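Local coordinates for uncharacterized protein YppE (Bacillus subtilis, PDB 2IM8) that is of unknown function and belongs to the bacterial DUF1798 family, folding as a single-chain four-helix bundle, at residues A[7-12]-A[48-53]; A[16-21]-A[105-110]; A[56-61]-A[73-78]. All blocks are in the same frame, centred on the assembly; numbering follows the deposited sequence.

Contact 1: A[7-12]-A[48-53]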
loop_
_atom_site.group_PDB
_atom_site.type_symbol
_atom_site.label_atom_id
_atom_site.label_comp_id
_atom_site.label_asym_id
_atom_site.label_seq_id
_atom_site.Cartn_x
_atom_site.Cartn_y
_atom_site.Cartn_z
ATOM N N LEU A 7 -1.631 11.668 4.422
ATOM C CA LEU A 7 -2.928 11.063 4.684
ATOM C C LEU A 7 -3.649 10.690 3.381
ATOM O O LEU A 7 -4.192 9.587 3.250
ATOM C CB LEU A 7 -3.785 12.031 5.508
ATOM C CG LEU A 7 -5.179 11.532 5.888
ATOM C CD1 LEU A 7 -5.051 10.399 6.902
ATOM C CD2 LEU A 7 -6.001 12.688 6.467
ATOM N N GLU A 8 -3.658 11.605 2.416
ATOM C CA GLU A 8 -4.313 11.321 1.141
ATOM C C GLU A 8 -3.616 10.150 0.471
ATOM O O GLU A 8 -4.270 9.245 -0.043
ATOM C CB GLU A 8 -4.261 12.536 0.214
ATOM C CG GLU A 8 -4.975 13.757 0.752
ATOM C CD GLU A 8 -5.029 14.884 -0.260
ATOM O OE1 GLU A 8 -3.952 15.300 -0.741
ATOM O OE2 GLU A 8 -6.149 15.348 -0.577
HETATM N N MSE A 9 -2.286 10.170 0.476
HETATM C CA MSE A 9 -1.529 9.085 -0.139
HETATM C C MSE A 9 -1.808 7.776 0.587
HETATM O O MSE A 9 -1.855 6.715 -0.024
HETATM C CB MSE A 9 -0.034 9.396 -0.112
HETATM C CG MSE A 9 0.369 10.502 -1.062
HETATM SE SE MSE A 9 2.274 10.726 -1.035
HETATM C CE MSE A 9 2.441 11.971 -2.511
ATOM N N THR A 10 -1.988 7.858 1.899
ATOM C CA THR A 10 -2.280 6.670 2.692
ATOM C C THR A 10 -3.636 6.083 2.277
ATOM O O THR A 10 -3.764 4.874 2.085
ATOM C CB THR A 10 -2.330 7.010 4.190
ATOM O OG1 THR A 10 -1.063 7.532 4.597
ATOM C CG2 THR A 10 -2.656 5.761 5.018
ATOM N N GLU A 11 -4.648 6.939 2.142
ATOM C CA GLU A 11 -5.975 6.467 1.769
ATOM C C GLU A 11 -5.988 5.939 0.342
ATOM O O GLU A 11 -6.725 5.005 0.030
ATOM C CB GLU A 11 -7.016 7.578 1.949
ATOM C CG GLU A 11 -7.315 7.908 3.420
ATOM C CD GLU A 11 -8.350 6.980 4.079
ATOM O OE1 GLU A 11 -8.457 5.793 3.701
ATOM O OE2 GLU A 11 -9.059 7.448 5.002
ATOM N N GLN A 12 -5.160 6.533 -0.514
ATOM C CA GLN A 12 -5.054 6.110 -1.910
ATOM C C GLN A 12 -4.494 4.685 -1.951
ATOM O O GLN A 12 -5.012 3.830 -2.663
ATOM C CB GLN A 12 -4.121 7.056 -2.677
ATOM C CG GLN A 12 -4.367 7.112 -4.173
ATOM C CD GLN A 12 -3.527 8.169 -4.870
ATOM O OE1 GLN A 12 -3.432 9.318 -4.414
ATOM N NE2 GLN A 12 -2.925 7.792 -5.991
ATOM N N ASP A 48 4.390 2.416 -7.740
ATOM C CA ASP A 48 5.755 2.435 -7.270
ATOM C C ASP A 48 6.056 3.871 -6.850
ATOM O O ASP A 48 6.647 4.104 -5.791
ATOM C CB ASP A 48 6.704 2.002 -8.386
ATOM C CG ASP A 48 8.157 2.068 -7.971
ATOM O OD1 ASP A 48 8.726 3.180 -7.982
ATOM O OD2 ASP A 48 8.731 1.014 -7.621
ATOM N N GLU A 49 5.645 4.833 -7.681
ATOM C CA GLU A 49 5.869 6.250 -7.385
ATOM C C GLU A 49 5.111 6.651 -6.136
ATOM O O GLU A 49 5.641 7.348 -5.270
ATOM C CB GLU A 49 5.402 7.137 -8.540
ATOM C CG GLU A 49 6.192 6.987 -9.822
ATOM C CD GLU A 49 5.639 7.861 -10.939
ATOM O OE1 GLU A 49 5.566 9.098 -10.752
ATOM O OE2 GLU A 49 5.274 7.308 -12.002
ATOM N N LEU A 50 3.858 6.221 -6.054
ATOM C CA LEU A 50 3.017 6.519 -4.903
ATOM C C LEU A 50 3.647 5.977 -3.611
ATOM O O LEU A 50 3.780 6.704 -2.633
ATOM C CB LEU A 50 1.629 5.905 -5.107
ATOM C CG LEU A 50 0.609 5.947 -3.964
ATOM C CD1 LEU A 50 0.464 7.359 -3.438
ATOM C CD2 LEU A 50 -0.735 5.417 -4.476
ATOM N N ALA A 51 4.039 4.704 -3.625
ATOM C CA ALA A 51 4.631 4.060 -2.456
ATOM C C ALA A 51 5.908 4.746 -1.978
ATOM O O ALA A 51 6.123 4.886 -0.775
ATOM C CB ALA A 51 4.915 2.580 -2.752
ATOM N N ALA A 52 6.747 5.171 -2.919
ATOM C CA ALA A 52 8.009 5.836 -2.585
ATOM C C ALA A 52 7.788 7.187 -1.907
ATOM O O ALA A 52 8.413 7.494 -0.891
ATOM C CB ALA A 52 8.861 6.008 -3.855
ATOM N N ARG A 53 6.891 7.994 -2.466
ATOM C CA ARG A 53 6.589 9.310 -1.904
ATOM C C ARG A 53 5.926 9.174 -0.536
ATOM O O ARG A 53 6.153 9.989 0.358
ATOM C CB ARG A 53 5.666 10.076 -2.853
ATOM C CG ARG A 53 6.270 10.268 -4.235
ATOM C CD ARG A 53 5.256 10.769 -5.235
ATOM N NE ARG A 53 5.805 10.731 -6.588
ATOM C CZ ARG A 53 5.122 11.041 -7.686
ATOM N NH1 ARG A 53 3.852 11.417 -7.595
ATOM N NH2 ARG A 53 5.711 10.974 -8.877
#

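Contact 2: A[16-21]-A[105-110]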
loop_
_atom_site.group_PDB
_atom_site.type_symbol
_atom_site.label_atom_id
_atom_site.label_comp_id
_atom_site.label_asym_id
_atom_site.label_seq_id
_atom_site.Cartn_x
_atom_site.Cartn_y
_atom_site.Cartn_z
ATOM N N VAL A 16 -6.095 1.217 -3.308
ATOM C CA VAL A 16 -5.381 0.409 -4.305
ATOM C C VAL A 16 -5.306 -1.031 -3.806
ATOM O O VAL A 16 -5.530 -1.978 -4.560
ATOM C CB VAL A 16 -3.936 0.921 -4.517
ATOM C CG1 VAL A 16 -3.118 -0.114 -5.306
ATOM C CG2 VAL A 16 -3.961 2.251 -5.241
ATOM N N ALA A 17 -4.989 -1.187 -2.521
ATOM C CA ALA A 17 -4.885 -2.510 -1.912
ATOM C C ALA A 17 -6.228 -3.251 -1.842
ATOM O O ALA A 17 -6.295 -4.446 -2.143
ATOM C CB ALA A 17 -4.283 -2.393 -0.514
ATOM N N GLU A 18 -7.290 -2.556 -1.439
ATOM C CA GLU A 18 -8.602 -3.196 -1.339
ATOM C C GLU A 18 -9.173 -3.508 -2.716
ATOM O O GLU A 18 -9.782 -4.561 -2.916
ATOM C CB GLU A 18 -9.574 -2.329 -0.526
ATOM C CG GLU A 18 -9.076 -2.103 0.898
ATOM C CD GLU A 18 -10.081 -1.420 1.801
ATOM O OE1 GLU A 18 -10.745 -0.462 1.354
ATOM O OE2 GLU A 18 -10.190 -1.833 2.974
ATOM N N LYS A 19 -8.982 -2.602 -3.667
ATOM C CA LYS A 19 -9.471 -2.865 -5.016
ATOM C C LYS A 19 -8.608 -3.985 -5.593
ATOM O O LYS A 19 -9.089 -4.841 -6.339
ATOM C CB LYS A 19 -9.370 -1.614 -5.890
ATOM C CG LYS A 19 -10.437 -0.565 -5.589
ATOM C CD LYS A 19 -10.348 0.599 -6.560
ATOM C CE LYS A 19 -10.434 0.118 -8.001
ATOM N NZ LYS A 19 -11.697 -0.646 -8.280
ATOM N N GLY A 20 -7.329 -3.979 -5.232
ATOM C CA GLY A 20 -6.428 -5.009 -5.717
ATOM C C GLY A 20 -6.850 -6.390 -5.243
ATOM O O GLY A 20 -6.802 -7.357 -5.999
ATOM N N ALA A 21 -7.262 -6.477 -3.982
ATOM C CA ALA A 21 -7.706 -7.735 -3.392
ATOM C C ALA A 21 -8.917 -8.302 -4.138
ATOM O O ALA A 21 -9.010 -9.516 -4.380
ATOM C CB ALA A 21 -8.057 -7.514 -1.933
ATOM N N SER A 105 -0.645 -7.180 5.931
ATOM C CA SER A 105 0.538 -6.460 6.404
ATOM C C SER A 105 0.541 -5.005 5.923
ATOM O O SER A 105 0.797 -4.067 6.692
ATOM C CB SER A 105 1.794 -7.178 5.902
ATOM O OG SER A 105 2.962 -6.502 6.292
ATOM N N VAL A 106 0.269 -4.828 4.641
ATOM C CA VAL A 106 0.233 -3.500 4.040
ATOM C C VAL A 106 -0.880 -2.657 4.668
ATOM O O VAL A 106 -0.648 -1.536 5.124
ATOM C CB VAL A 106 0.000 -3.609 2.509
ATOM C CG1 VAL A 106 -0.356 -2.239 1.918
ATOM C CG2 VAL A 106 1.259 -4.171 1.840
ATOM N N LEU A 107 -2.087 -3.208 4.705
ATOM C CA LEU A 107 -3.229 -2.493 5.251
ATOM C C LEU A 107 -3.026 -2.050 6.697
ATOM O O LEU A 107 -3.354 -0.917 7.034
ATOM C CB LEU A 107 -4.501 -3.345 5.128
ATOM C CG LEU A 107 -5.074 -3.431 3.701
ATOM C CD1 LEU A 107 -6.233 -4.409 3.662
ATOM C CD2 LEU A 107 -5.524 -2.035 3.232
ATOM N N TYR A 108 -2.486 -2.930 7.539
ATOM C CA TYR A 108 -2.278 -2.565 8.941
ATOM C C TYR A 108 -1.302 -1.412 9.092
ATOM O O TYR A 108 -1.554 -0.469 9.844
ATOM C CB TYR A 108 -1.781 -3.749 9.780
ATOM C CG TYR A 108 -1.399 -3.291 11.170
ATOM C CD1 TYR A 108 -2.364 -2.802 12.045
ATOM C CD2 TYR A 108 -0.065 -3.230 11.566
ATOM C CE1 TYR A 108 -2.020 -2.251 13.271
ATOM C CE2 TYR A 108 0.297 -2.682 12.799
ATOM C CZ TYR A 108 -0.686 -2.190 13.642
ATOM O OH TYR A 108 -0.345 -1.593 14.834
ATOM N N THR A 109 -0.175 -1.478 8.393
ATOM C CA THR A 109 0.784 -0.390 8.500
ATOM C C THR A 109 0.145 0.903 8.003
ATOM O O THR A 109 0.339 1.960 8.606
ATOM C CB THR A 109 2.073 -0.681 7.703
ATOM O OG1 THR A 109 2.701 -1.852 8.237
ATOM C CG2 THR A 109 3.046 0.509 7.797
ATOM N N LEU A 110 -0.633 0.819 6.923
ATOM C CA LEU A 110 -1.295 2.002 6.382
ATOM C C LEU A 110 -2.262 2.576 7.422
ATOM O O LEU A 110 -2.304 3.782 7.655
ATOM C CB LEU A 110 -2.047 1.659 5.086
ATOM C CG LEU A 110 -1.124 1.349 3.895
ATOM C CD1 LEU A 110 -1.929 0.918 2.672
ATOM C CD2 LEU A 110 -0.279 2.588 3.600
#

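Contact 3: A[56-61]-A[73-78]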
loop_
_atom_site.group_PDB
_atom_site.type_symbol
_atom_site.label_atom_id
_atom_site.label_comp_id
_atom_site.label_asym_id
_atom_site.label_seq_id
_atom_site.Cartn_x
_atom_site.Cartn_y
_atom_site.Cartn_z
ATOM N N GLU A 56 8.656 8.162 2.116
ATOM C CA GLU A 56 9.480 9.305 2.477
ATOM C C GLU A 56 8.710 10.213 3.431
ATOM O O GLU A 56 9.273 10.730 4.388
ATOM C CB GLU A 56 9.928 10.070 1.216
ATOM C CG GLU A 56 9.717 11.580 1.247
ATOM C CD GLU A 56 8.469 12.008 0.479
ATOM O OE1 GLU A 56 8.413 11.780 -0.754
ATOM O OE2 GLU A 56 7.543 12.571 1.105
ATOM N N GLY A 57 7.417 10.393 3.181
ATOM C CA GLY A 57 6.616 11.237 4.051
ATOM C C GLY A 57 6.395 10.566 5.399
ATOM O O GLY A 57 6.463 11.215 6.446
ATOM N N ALA A 58 6.131 9.262 5.370
ATOM C CA ALA A 58 5.912 8.493 6.593
ATOM C C ALA A 58 7.170 8.546 7.447
ATOM O O ALA A 58 7.098 8.788 8.652
ATOM C CB ALA A 58 5.562 7.028 6.257
ATOM N N LEU A 59 8.324 8.319 6.826
ATOM C CA LEU A 59 9.577 8.362 7.566
ATOM C C LEU A 59 9.819 9.752 8.165
ATOM O O LEU A 59 10.296 9.873 9.297
ATOM C CB LEU A 59 10.739 7.963 6.663
ATOM C CG LEU A 59 10.748 6.485 6.263
ATOM C CD1 LEU A 59 11.859 6.250 5.259
ATOM C CD2 LEU A 59 10.937 5.606 7.510
ATOM N N GLU A 60 9.495 10.798 7.409
ATOM C CA GLU A 60 9.658 12.163 7.910
ATOM C C GLU A 60 8.788 12.318 9.158
ATOM O O GLU A 60 9.228 12.840 10.181
ATOM C CB GLU A 60 9.215 13.191 6.860
ATOM C CG GLU A 60 10.184 13.375 5.702
ATOM C CD GLU A 60 9.756 14.484 4.759
ATOM O OE1 GLU A 60 9.458 15.600 5.247
ATOM O OE2 GLU A 60 9.724 14.243 3.532
ATOM N N LEU A 61 7.552 11.839 9.055
ATOM C CA LEU A 61 6.594 11.908 10.149
ATOM C C LEU A 61 7.113 11.332 11.465
ATOM O O LEU A 61 6.875 11.905 12.532
ATOM C CB LEU A 61 5.307 11.164 9.773
ATOM C CG LEU A 61 4.257 11.026 10.884
ATOM C CD1 LEU A 61 3.570 12.361 11.094
ATOM C CD2 LEU A 61 3.231 9.962 10.508
ATOM N N GLU A 73 11.254 0.307 10.369
ATOM C CA GLU A 73 11.235 -0.991 9.697
ATOM C C GLU A 73 9.868 -1.315 9.111
ATOM O O GLU A 73 9.755 -1.886 8.029
ATOM C CB GLU A 73 11.641 -2.104 10.666
ATOM C CG GLU A 73 13.027 -1.942 11.246
ATOM C CD GLU A 73 13.068 -1.010 12.442
ATOM O OE1 GLU A 73 12.035 -0.372 12.762
ATOM O OE2 GLU A 73 14.146 -0.920 13.061
ATOM N N GLN A 74 8.832 -0.950 9.850
ATOM C CA GLN A 74 7.457 -1.187 9.443
ATOM C C GLN A 74 7.171 -0.403 8.159
ATOM O O GLN A 74 6.630 -0.944 7.197
ATOM C CB GLN A 74 6.550 -0.742 10.586
ATOM C CG GLN A 74 5.072 -0.948 10.436
ATOM C CD GLN A 74 4.362 -0.584 11.728
ATOM O OE1 GLN A 74 4.763 0.357 12.421
ATOM N NE2 GLN A 74 3.311 -1.322 12.061
ATOM N N ILE A 75 7.564 0.864 8.144
ATOM C CA ILE A 75 7.341 1.704 6.974
ATOM C C ILE A 75 8.091 1.147 5.773
ATOM O O ILE A 75 7.516 0.981 4.699
ATOM C CB ILE A 75 7.794 3.161 7.227
ATOM C CG1 ILE A 75 6.899 3.807 8.294
ATOM C CG2 ILE A 75 7.709 3.969 5.931
ATOM C CD1 ILE A 75 5.427 3.830 7.914
ATOM N N GLU A 76 9.369 0.843 5.969
ATOM C CA GLU A 76 10.212 0.312 4.896
ATOM C C GLU A 76 9.707 -0.988 4.255
ATOM O O GLU A 76 9.901 -1.208 3.058
ATOM C CB GLU A 76 11.642 0.117 5.417
ATOM C CG GLU A 76 12.314 1.413 5.861
ATOM C CD GLU A 76 13.722 1.197 6.408
ATOM O OE1 GLU A 76 13.895 0.353 7.315
ATOM O OE2 GLU A 76 14.654 1.881 5.933
ATOM N N ALA A 77 9.045 -1.837 5.034
ATOM C CA ALA A 77 8.539 -3.111 4.522
ATOM C C ALA A 77 7.346 -3.018 3.555
ATOM O O ALA A 77 7.107 -3.941 2.771
ATOM C CB ALA A 77 8.170 -4.018 5.688
ATOM N N VAL A 78 6.601 -1.918 3.623
ATOM C CA VAL A 78 5.419 -1.716 2.781
ATOM C C VAL A 78 5.672 -1.805 1.271
ATOM O O VAL A 78 4.962 -2.512 0.547
ATOM C CB VAL A 78 4.765 -0.342 3.100
ATOM C CG1 VAL A 78 3.586 -0.076 2.152
ATOM C CG2 VAL A 78 4.285 -0.330 4.560
#

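Contact 1: A[7-12]-A[48-53]
M9, present as selenomethionine, lies over L50 and R53, its long flexible chain serving both at once. Its CB and CG rest against one methyl of the leucine, with CB 3.9 Å from L50 CD1, and the two side chains slide past each other in opposite senses. Beyond CG the chain runs extended and crosses R53 at about a right angle, so that CE sits 3.8 Å from R53 CB and touches the aliphatic root of the arginine while the charged end leads elsewhere. That end is held by its own helix: R53 NH2 forms a salt bridge of 2.7 Å with E49 OE1, one turn back, and E49 CB lies over one face of the guanidinium, offset toward its rim.

L50 is a branched wedge whose two methyls serve different neighbours. CG anti to the backbone N (chi1 173°) carries the fork toward helix 3-29, where CD1 meets M9 and CD2 meets Q12. The glutamine brings its amide against this second methyl, NE2 being 3.6 Å from L50 CD2, a van der Waals touch at the solvent-facing border of the contact, where a polar end can still face water.

The axes of the two short segments pass 10.1 Å apart, at 137° between their directions, a splayed antiparallel pairing. L7 and T10 pack on helix 96-121 and E11 forms a salt bridge with K114, while the T10 hydroxyl, hydrogen-bonded to W54 one residue past R53, adds a polar tie between the same two helices; behind 48-53, D48 and A51 lie against helix 72-91.

Contact 2: A[16-21]-A[105-110]
A17 and L107 meet methyl to methyl: the alanine CB stands 4.0 Å from L107 CD2, and the bond from CA to CB of each residue points toward the opposite helix. Here a short side chain faces a long one. Alanine adds little bulk to its helix, and the leucine reaches over to fill the interval, with the CA atoms of A17 and L107 7.4 Å apart. Within the leucine the work is divided unevenly, since CD2 does the touching and CD1 lies farther from the alanine.

The same CD2 is flanked by E18, whose CG comes to 4.3 Å from L107 CD2. Only the aliphatic part of the glutamate takes part at this range; its chain extends past CG and carries the carboxylate into the solvent-exposed zone. A residue with a greasy stem and a charged tip suits such a border between apolar packing and water.

Around this small centre lie further packing partners, which probably help to position it. L107 also packs on I14, so it touches two residues a turn apart on the same face of helix 3-29. V106 and L110 start out in the same direction but approach 16-21 less closely; L110 settles instead on T10, M13 and I14, and touches W54 of helix 36-64. On the other segment V16 turns to F82 and N47. The regular helix, with A21 N to A17 O at 2.9 Å, fixes the direction of the alanine CB.

No hydrogen bond or salt bridge joins the two segments, and they bury just 131 Å² together. Their attraction therefore rests on dispersion and the exclusion of water, forces without a preferred direction, and the fit probably depends also on neighbouring side chains such as I14.

Contact 3: A[56-61]-A[73-78]
I75 packs against A58 and L59 inside an antiparallel helical hairpin, helices 36-64 and 72-91 of the four-helix bundle. The apolar contacts carry the whole contact. A58 offers a bare methyl, and the isoleucine sets both its branches upon it: I75 CD1 is 3.6 Å and I75 CG2 3.8 Å from A58 CB. A small residue suits this place, where the backbones come close, the CA atoms of A58 and I75 lying 6.9 Å apart. The buried isoleucine, branched at CB, is broad enough to serve L59 as well, and the two side chains slide past one another in opposite directions. I75 also packs on W54 of helix 36-64 and on V113 of helix 96-121.

No hydrogen bond crosses between 56-61 and 73-78. E60 N bonds to E56 O at 3.0 Å within its helix, and Q74 OE1 accepts a hydrogen bond from H71 N, which links the first turn of helix 72-91 back to the residue just before it.

The first torsion sets the side toward L59: with CG1 beside the backbone N (chi1 -66°), CG2 stands anti to that N and meets the leucine methyl, L59 CD2, at 3.9 Å.

From the N terminus, helix 3-29 enters contact 1 at 7-12 and contact 2 at 16-21. Contact 1 closes first, when helix 36-64 returns at 48-53. Further along that helix contact 3 opens at 56-61 and closes across the short connection at 73-78, in series with contact 1. Contact 2 closes last, at 105-110 in helix 96-121; its loop crosses that of contact 1 and encloses contact 3 entirely. The three thus join helices 3-29 with 36-64, 36-64 with 72-91, and 3-29 with 96-121. Contact 2 also touches both others: T10 CG2 packs 3.3 Å from L110 O, and T109 CG2 3.6 Å from V78 CG2.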